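Local coordinates for protein MmeI (PDB 5HR4) that probably methylates the exocyclic amino group of adenine in DNA, using S-adenosyl-L-methionine, as the modification activity of a combined restriction-modification enzyme, at residues E200-F205 and M433-S438; F195-E200 and S208-Y213. All blocks are in the same frame, centred on the assembly; numbering follows the deposited sequence.

Contact 1: E200-F205 and M433-S438; sequences EDTTIF and MNMKIS. With CA (calcium ion), chain G.
T202 and M435 are the nearest CA pair across the contact, 8.8 Å apart, where the loop 200-205 passes beside the helix 433-438. That gap is bridged by side chains alone, and M435 is the one residue of 433-438 that touches the loop. Its CG stands anti to the carbonyl carbon (chi1 -75°), and bends at chi2 and chi3 fold the chain instead of extending it, which brings two different atoms against two threonines. The methyl CG2 of T202 lies 3.9 Å from CG of M435, the two side chains running alongside in opposite senses. T203 meets the sulfur: its OG1 is 3.5 Å from SD of M435, a van der Waals contact, while the hydroxyl is hydrogen-bonded to that of Y444. H431, one turn earlier on the same helix 416-440, touches both threonines and I204. Only 97 Å² is buried, in keeping with a place at the surface.

D201, in the same loop, instead grips the calcium ion with both carboxylate oxygens, OD1 and OD2 each 2.4 Å from the metal, and OD2 is also hydrogen-bonded to W287 N. A water, Q158 OE1 and the carbonyl oxygens of C283 and L285 complete the shell. A loop of the helicase spacer region leans on a methyltransferase-region helix through its threonines and supplies the bidentate aspartate of an oxygen-liganded calcium site.

Contact 2: F195-E200 and S208-Y213; sequences FCLFAE and SLFQEY
E200 and F210 cross at the heart of a helix-loop-helix unit, in which helices 195-200 and 209-213 run at 109° to each other with their axes 9.1 Å apart. The carboxylate of E200 is turned 51° from the F210 ring, and its OE2 comes to the ring's edge, 4.0 Å from CD2 of F210. OE1 goes deeper, into the first turn of the second helix, where it accepts a hydrogen bond from Q211 N. Placing CG between the backbone N and the carbonyl carbon (chi1 64°), with the rest of the chain extended, carries the acid to that helix start, whose dipole and the nearby calcium would both tend to keep it ionised. With an alanine at E200, the N-H of Q211 would probably lose its mate and a gap open between F210 and C283. The backbones also join directly, S208 N donating to E200 O at 2.9 Å. CD2 of L197 lies at the edge of the ring, 4.5 Å from CD2 of F210. Over one face lies C196: CB sits 3.8 Å above the plane, offset toward the rim, while SG stands almost exactly on the ring normal, 4.8 Å from the centroid of F210.

The segments of the two contacts overlap at E200, which works in contact 2 alone, while contact 1 rests on the loop that follows. Contact 1 is a slight van der Waals touch at the surface, linking two family regions. Contact 2 is partly buried and local, joins consecutive helices of the spacer region, and adds backbone and carboxylate hydrogen bonds to its ring packing, burying about three times the area. The loop also folds back on helix 195-200: F205 N and A199 O are probably hydrogen-bonded at 3.2 Å, and F205 CE2 packs 4.1 Å from C196 SG. Neighbouring acids thus divide the work, D201 binding calcium and E200 the following helix.

Contact 1: E200-F205 and M433-S438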
ATOM      1  N   GLU A 200      16.063  24.574 -20.311  1.00 32.17           N
ATOM      2  CA  GLU A 200      17.200  24.801 -21.200  1.00 36.83           C
ATOM      3  C   GLU A 200      17.432  23.624 -22.142  1.00 41.73           C
ATOM      4  O   GLU A 200      18.085  23.794 -23.182  1.00 40.51           O
ATOM      5  CB  GLU A 200      18.469  25.101 -20.407  1.00 33.75           C
ATOM      6  CG  GLU A 200      18.977  23.977 -19.533  1.00 39.76           C
ATOM      7  CD  GLU A 200      20.222  24.409 -18.755  1.00 48.32           C
ATOM      8  OE1 GLU A 200      20.837  25.416 -19.191  1.00 45.22           O
ATOM      9  OE2 GLU A 200      20.587  23.757 -17.733  1.00 48.10           O
ATOM     10  N   ASP A 201      16.893  22.450 -21.810  1.00 37.04           N
ATOM     11  CA  ASP A 201      17.033  21.239 -22.604  1.00 36.99           C
ATOM     12  C   ASP A 201      15.880  21.055 -23.577  1.00 43.09           C
ATOM     13  O   ASP A 201      15.805  20.036 -24.274  1.00 42.78           O
ATOM     14  CB  ASP A 201      17.137  20.030 -21.676  1.00 32.83           C
ATOM     15  CG  ASP A 201      18.484  19.915 -21.055  1.00 34.07           C
ATOM     16  OD1 ASP A 201      19.388  20.623 -21.564  1.00 35.34           O
ATOM     17  OD2 ASP A 201      18.636  19.128 -20.089  1.00 32.01           O
ATOM     18  N   THR A 202      14.977  22.004 -23.613  1.00 41.46           N
ATOM     19  CA  THR A 202      13.901  22.070 -24.572  1.00 40.38           C
ATOM     20  C   THR A 202      14.014  23.445 -25.230  1.00 45.43           C
ATOM     21  O   THR A 202      15.039  24.137 -25.100  1.00 47.52           O
ATOM     22  CB  THR A 202      12.575  21.804 -23.855  1.00 42.97           C
ATOM     23  OG1 THR A 202      12.659  20.523 -23.197  1.00 33.75           O
ATOM     24  CG2 THR A 202      11.432  21.764 -24.846  1.00 43.76           C
ATOM     25  N   THR A 203      12.975  23.856 -25.926  1.00 37.57           N
ATOM     26  CA  THR A 203      13.011  25.121 -26.629  1.00 45.23           C
ATOM     27  C   THR A 203      12.421  26.262 -25.815  1.00 42.12           C
ATOM     28  O   THR A 203      12.122  27.318 -26.381  1.00 43.44           O
ATOM     29  CB  THR A 203      12.274  24.971 -27.949  1.00 41.73           C
ATOM     30  OG1 THR A 203      10.991  24.386 -27.686  1.00 45.25           O
ATOM     31  CG2 THR A 203      13.075  24.046 -28.858  1.00 33.85           C
ATOM     32  N   ILE A 204      12.246  26.076 -24.507  1.00 35.02           N
ATOM     33  CA  ILE A 204      11.688  27.140 -23.684  1.00 37.90           C
ATOM     34  C   ILE A 204      12.714  28.249 -23.486  1.00 36.66           C
ATOM     35  O   ILE A 204      12.447  29.420 -23.777  1.00 36.97           O
ATOM     36  CB  ILE A 204      11.192  26.590 -22.339  1.00 35.72           C
ATOM     37  CG1 ILE A 204      10.074  25.582 -22.576  1.00 26.99           C
ATOM     38  CG2 ILE A 204      10.682  27.742 -21.503  1.00 31.65           C
ATOM     39  CD1 ILE A 204       9.495  25.013 -21.317  1.00 23.91           C
ATOM     40  N   PHE A 205      13.884  27.898 -22.956  1.00 36.35           N
ATOM     41  CA  PHE A 205      15.082  28.710 -23.117  1.00 37.50           C
ATOM     42  C   PHE A 205      15.832  28.233 -24.357  1.00 36.74           C
ATOM     43  O   PHE A 205      15.699  27.080 -24.775  1.00 38.75           O
ATOM     44  CB  PHE A 205      16.037  28.597 -21.919  1.00 35.40           C
ATOM     45  CG  PHE A 205      15.424  28.887 -20.576  1.00 34.49           C
ATOM     46  CD1 PHE A 205      14.169  29.445 -20.450  1.00 36.19           C
ATOM     47  CD2 PHE A 205      16.148  28.620 -19.421  1.00 36.54           C
ATOM     48  CE1 PHE A 205      13.631  29.711 -19.196  1.00 34.14           C
ATOM     49  CE2 PHE A 205      15.620  28.891 -18.168  1.00 37.89           C
ATOM     50  CZ  PHE A 205      14.360  29.438 -18.057  1.00 33.34           C
ATOM     51  N   MET A 433       4.044  17.472 -24.043  1.00 35.98           N
ATOM     52  CA  MET A 433       3.003  17.154 -25.010  1.00 31.11           C
ATOM     53  C   MET A 433       2.886  18.230 -26.084  1.00 38.33           C
ATOM     54  O   MET A 433       2.692  17.909 -27.268  1.00 43.18           O
ATOM     55  CB  MET A 433       1.668  16.949 -24.300  1.00 28.82           C
ATOM     56  CG  MET A 433       1.676  15.762 -23.366  1.00 30.51           C
ATOM     57  SD  MET A 433       2.304  14.238 -24.130  1.00 37.47           S
ATOM     58  CE  MET A 433       1.173  14.062 -25.485  1.00 40.03           C
ATOM     59  N   ASN A 434       2.991  19.506 -25.708  1.00 33.28           N
ATOM     60  CA  ASN A 434       2.957  20.548 -26.730  1.00 34.54           C
ATOM     61  C   ASN A 434       4.051  20.317 -27.763  1.00 35.77           C
ATOM     62  O   ASN A 434       3.825  20.509 -28.966  1.00 34.30           O
ATOM     63  CB  ASN A 434       3.085  21.944 -26.100  1.00 29.39           C
ATOM     64  CG  ASN A 434       1.996  22.219 -25.085  1.00 32.44           C
ATOM     65  OD1 ASN A 434       0.894  21.688 -25.186  1.00 32.12           O
ATOM     66  ND2 ASN A 434       2.309  23.026 -24.074  1.00 36.65           N
ATOM     67  N   MET A 435       5.234  19.876 -27.317  1.00 30.55           N
ATOM     68  CA  MET A 435       6.287  19.551 -28.270  1.00 36.93           C
ATOM     69  C   MET A 435       5.895  18.344 -29.124  1.00 44.84           C
ATOM     70  O   MET A 435       6.193  18.305 -30.325  1.00 41.18           O
ATOM     71  CB  MET A 435       7.619  19.291 -27.552  1.00 33.53           C
ATOM     72  CG  MET A 435       8.378  20.528 -27.021  1.00 39.56           C
ATOM     73  SD  MET A 435       8.448  22.029 -28.058  1.00 42.31           S
ATOM     74  CE  MET A 435       9.054  21.353 -29.621  1.00 56.54           C
ATOM     75  N   LYS A 436       5.211  17.357 -28.531  1.00 38.33           N
ATOM     76  CA  LYS A 436       4.828  16.180 -29.304  1.00 45.71           C
ATOM     77  C   LYS A 436       3.770  16.519 -30.355  1.00 41.90           C
ATOM     78  O   LYS A 436       3.829  16.019 -31.485  1.00 42.17           O
ATOM     79  CB  LYS A 436       4.345  15.062 -28.374  1.00 41.04           C
ATOM     80  N   ILE A 437       2.804  17.379 -30.023  1.00 38.43           N
ATOM     81  CA  ILE A 437       1.835  17.767 -31.050  1.00 42.78           C
ATOM     82  C   ILE A 437       2.491  18.673 -32.086  1.00 39.47           C
ATOM     83  O   ILE A 437       2.179  18.588 -33.275  1.00 41.66           O
ATOM     84  CB  ILE A 437       0.584  18.420 -30.440  1.00 36.76           C
ATOM     85  CG1 ILE A 437      -0.597  18.216 -31.382  1.00 33.77           C
ATOM     86  CG2 ILE A 437       0.783  19.911 -30.251  1.00 35.51           C
ATOM     87  CD1 ILE A 437      -1.940  18.617 -30.795  1.00 31.63           C
ATOM     88  N   SER A 438       3.432  19.525 -31.658  1.00 37.11           N
ATOM     89  CA  SER A 438       4.194  20.332 -32.602  1.00 38.89           C
ATOM     90  C   SER A 438       4.916  19.464 -33.619  1.00 43.29           C
ATOM     91  O   SER A 438       5.076  19.866 -34.776  1.00 45.28           O
ATOM     92  CB  SER A 438       5.199  21.209 -31.858  1.00 42.53           C
ATOM     93  OG  SER A 438       4.558  22.281 -31.180  1.00 40.68           O
TER
HETATM   94 CA    CA G1001      20.952  19.854 -19.880  1.00 39.08          CA
HETATM   95  O   HOH W   1      22.038  21.946 -20.358  1.00 36.75           O

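Contact 2: F195-E200 and S208-Y213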
ATOM      1  N   PHE A 195      12.309  23.495 -13.071  1.00 34.15           N
ATOM      2  CA  PHE A 195      11.777  24.028 -14.317  1.00 32.76           C
ATOM      3  C   PHE A 195      12.897  24.581 -15.181  1.00 29.40           C
ATOM      4  O   PHE A 195      12.906  24.387 -16.398  1.00 34.15           O
ATOM      5  CB  PHE A 195      10.732  25.099 -14.026  1.00 30.23           C
ATOM      6  CG  PHE A 195      10.257  25.825 -15.246  1.00 30.06           C
ATOM      7  CD1 PHE A 195      10.968  26.898 -15.750  1.00 26.46           C
ATOM      8  CD2 PHE A 195       9.090  25.445 -15.875  1.00 28.95           C
ATOM      9  CE1 PHE A 195      10.545  27.562 -16.861  1.00 32.02           C
ATOM     10  CE2 PHE A 195       8.648  26.114 -16.993  1.00 33.30           C
ATOM     11  CZ  PHE A 195       9.376  27.177 -17.490  1.00 34.49           C
ATOM     12  N   CYS A 196      13.858  25.264 -14.578  1.00 30.84           N
ATOM     13  CA  CYS A 196      14.958  25.776 -15.383  1.00 34.97           C
ATOM     14  C   CYS A 196      15.757  24.636 -16.011  1.00 33.86           C
ATOM     15  O   CYS A 196      16.170  24.735 -17.173  1.00 27.76           O
ATOM     16  CB  CYS A 196      15.846  26.693 -14.545  1.00 30.71           C
ATOM     17  SG  CYS A 196      15.048  28.267 -14.152  1.00 36.88           S
ATOM     18  N   LEU A 197      15.980  23.541 -15.271  1.00 30.12           N
ATOM     19  CA  LEU A 197      16.754  22.444 -15.844  1.00 31.27           C
ATOM     20  C   LEU A 197      16.025  21.837 -17.032  1.00 29.81           C
ATOM     21  O   LEU A 197      16.633  21.565 -18.071  1.00 29.36           O
ATOM     22  CB  LEU A 197      17.054  21.385 -14.787  1.00 30.65           C
ATOM     23  CG  LEU A 197      17.995  21.876 -13.691  1.00 33.37           C
ATOM     24  CD1 LEU A 197      17.974  20.924 -12.538  1.00 33.10           C
ATOM     25  CD2 LEU A 197      19.400  22.027 -14.231  1.00 33.85           C
ATOM     26  N   PHE A 198      14.710  21.669 -16.916  1.00 29.62           N
ATOM     27  CA  PHE A 198      13.923  21.180 -18.040  1.00 32.95           C
ATOM     28  C   PHE A 198      13.911  22.184 -19.193  1.00 33.24           C
ATOM     29  O   PHE A 198      13.939  21.793 -20.371  1.00 28.85           O
ATOM     30  CB  PHE A 198      12.503  20.874 -17.564  1.00 30.87           C
ATOM     31  CG  PHE A 198      11.550  20.534 -18.670  1.00 29.36           C
ATOM     32  CD1 PHE A 198      11.503  19.245 -19.189  1.00 31.81           C
ATOM     33  CD2 PHE A 198      10.696  21.502 -19.197  1.00 25.25           C
ATOM     34  CE1 PHE A 198      10.603  18.908 -20.207  1.00 24.53           C
ATOM     35  CE2 PHE A 198       9.802  21.185 -20.207  1.00 31.02           C
ATOM     36  CZ  PHE A 198       9.755  19.879 -20.721  1.00 28.75           C
ATOM     37  N   ALA A 199      13.884  23.482 -18.874  1.00 27.34           N
ATOM     38  CA  ALA A 199      13.642  24.490 -19.899  1.00 28.89           C
ATOM     39  C   ALA A 199      14.834  24.657 -20.831  1.00 35.37           C
ATOM     40  O   ALA A 199      14.650  24.887 -22.035  1.00 39.53           O
ATOM     41  CB  ALA A 199      13.280  25.830 -19.260  1.00 35.13           C
ATOM     42  N   GLU A 200      16.063  24.574 -20.311  1.00 32.17           N
ATOM     43  CA  GLU A 200      17.200  24.801 -21.200  1.00 36.83           C
ATOM     44  C   GLU A 200      17.432  23.624 -22.142  1.00 41.73           C
ATOM     45  O   GLU A 200      18.085  23.794 -23.182  1.00 40.51           O
ATOM     46  CB  GLU A 200      18.469  25.101 -20.407  1.00 33.75           C
ATOM     47  CG  GLU A 200      18.977  23.977 -19.533  1.00 39.76           C
ATOM     48  CD  GLU A 200      20.222  24.409 -18.755  1.00 48.32           C
ATOM     49  OE1 GLU A 200      20.837  25.416 -19.191  1.00 45.22           O
ATOM     50  OE2 GLU A 200      20.587  23.757 -17.733  1.00 48.10           O
ATOM     51  N   SER A 208      20.589  25.233 -23.394  1.00 39.56           N
ATOM     52  CA  SER A 208      21.623  25.325 -22.367  1.00 41.49           C
ATOM     53  C   SER A 208      21.832  26.748 -21.839  1.00 41.23           C
ATOM     54  O   SER A 208      22.880  27.046 -21.262  1.00 41.78           O
ATOM     55  CB  SER A 208      22.949  24.753 -22.879  1.00 39.56           C
ATOM     56  OG  SER A 208      22.860  23.343 -23.019  1.00 49.08           O
ATOM     57  N   LEU A 209      20.851  27.637 -21.997  1.00 36.53           N
ATOM     58  CA  LEU A 209      21.068  29.030 -21.617  1.00 39.34           C
ATOM     59  C   LEU A 209      21.304  29.164 -20.118  1.00 41.96           C
ATOM     60  O   LEU A 209      22.173  29.925 -19.678  1.00 39.49           O
ATOM     61  CB  LEU A 209      19.880  29.876 -22.044  1.00 37.78           C
ATOM     62  CG  LEU A 209      20.248  31.342 -22.138  1.00 35.77           C
ATOM     63  CD1 LEU A 209      21.111  31.561 -23.358  1.00 35.52           C
ATOM     64  CD2 LEU A 209      18.984  32.163 -22.199  1.00 37.73           C
ATOM     65  N   PHE A 210      20.548  28.414 -19.319  1.00 42.58           N
ATOM     66  CA  PHE A 210      20.763  28.406 -17.881  1.00 37.06           C
ATOM     67  C   PHE A 210      22.167  27.938 -17.543  1.00 39.43           C
ATOM     68  O   PHE A 210      22.877  28.587 -16.769  1.00 42.58           O
ATOM     69  CB  PHE A 210      19.723  27.519 -17.202  1.00 35.78           C
ATOM     70  CG  PHE A 210      19.760  27.591 -15.719  1.00 36.88           C
ATOM     71  CD1 PHE A 210      19.876  28.817 -15.083  1.00 36.68           C
ATOM     72  CD2 PHE A 210      19.675  26.443 -14.952  1.00 36.21           C
ATOM     73  CE1 PHE A 210      19.925  28.895 -13.716  1.00 34.76           C
ATOM     74  CE2 PHE A 210      19.710  26.513 -13.583  1.00 32.54           C
ATOM     75  CZ  PHE A 210      19.832  27.741 -12.963  1.00 38.03           C
ATOM     76  N   GLN A 211      22.589  26.809 -18.119  1.00 43.20           N
ATOM     77  CA  GLN A 211      23.912  26.281 -17.802  1.00 40.42           C
ATOM     78  C   GLN A 211      25.001  27.245 -18.236  1.00 41.59           C
ATOM     79  O   GLN A 211      25.950  27.502 -17.485  1.00 42.65           O
ATOM     80  CB  GLN A 211      24.131  24.914 -18.456  1.00 42.26           C
ATOM     81  CG  GLN A 211      25.537  24.367 -18.173  1.00 39.49           C
ATOM     82  CD  GLN A 211      25.796  23.022 -18.811  1.00 45.79           C
ATOM     83  OE1 GLN A 211      24.876  22.230 -19.004  1.00 49.01           O
ATOM     84  NE2 GLN A 211      27.058  22.749 -19.140  1.00 44.86           N
ATOM     85  N   GLU A 212      24.881  27.803 -19.442  1.00 42.06           N
ATOM     86  CA  GLU A 212      25.918  28.706 -19.921  1.00 44.56           C
ATOM     87  C   GLU A 212      26.026  29.925 -19.021  1.00 43.80           C
ATOM     88  O   GLU A 212      27.136  30.364 -18.695  1.00 44.65           O
ATOM     89  CB  GLU A 212      25.643  29.115 -21.366  1.00 44.60           C
ATOM     90  CG  GLU A 212      25.859  27.977 -22.370  1.00 50.40           C
ATOM     91  CD  GLU A 212      25.123  28.188 -23.695  1.00 59.64           C
ATOM     92  OE1 GLU A 212      24.873  29.364 -24.073  1.00 55.28           O
ATOM     93  OE2 GLU A 212      24.790  27.166 -24.348  1.00 62.74           O
ATOM     94  N   TYR A 213      24.888  30.467 -18.581  1.00 42.04           N
ATOM     95  CA  TYR A 213      24.927  31.644 -17.722  1.00 38.42           C
ATOM     96  C   TYR A 213      25.697  31.343 -16.444  1.00 42.86           C
ATOM     97  O   TYR A 213      26.646  32.054 -16.089  1.00 45.37           O
ATOM     98  CB  TYR A 213      23.508  32.128 -17.408  1.00 32.70           C
ATOM     99  CG  TYR A 213      23.494  33.422 -16.627  1.00 41.21           C
ATOM    100  CD1 TYR A 213      23.315  34.649 -17.263  1.00 42.97           C
ATOM    101  CD2 TYR A 213      23.679  33.422 -15.247  1.00 35.03           C
ATOM    102  CE1 TYR A 213      23.316  35.835 -16.534  1.00 39.54           C
ATOM    103  CE2 TYR A 213      23.686  34.588 -14.523  1.00 34.89           C
ATOM    104  CZ  TYR A 213      23.508  35.791 -15.161  1.00 41.79           C
ATOM    105  OH  TYR A 213      23.512  36.947 -14.404  1.00 44.24           O
TER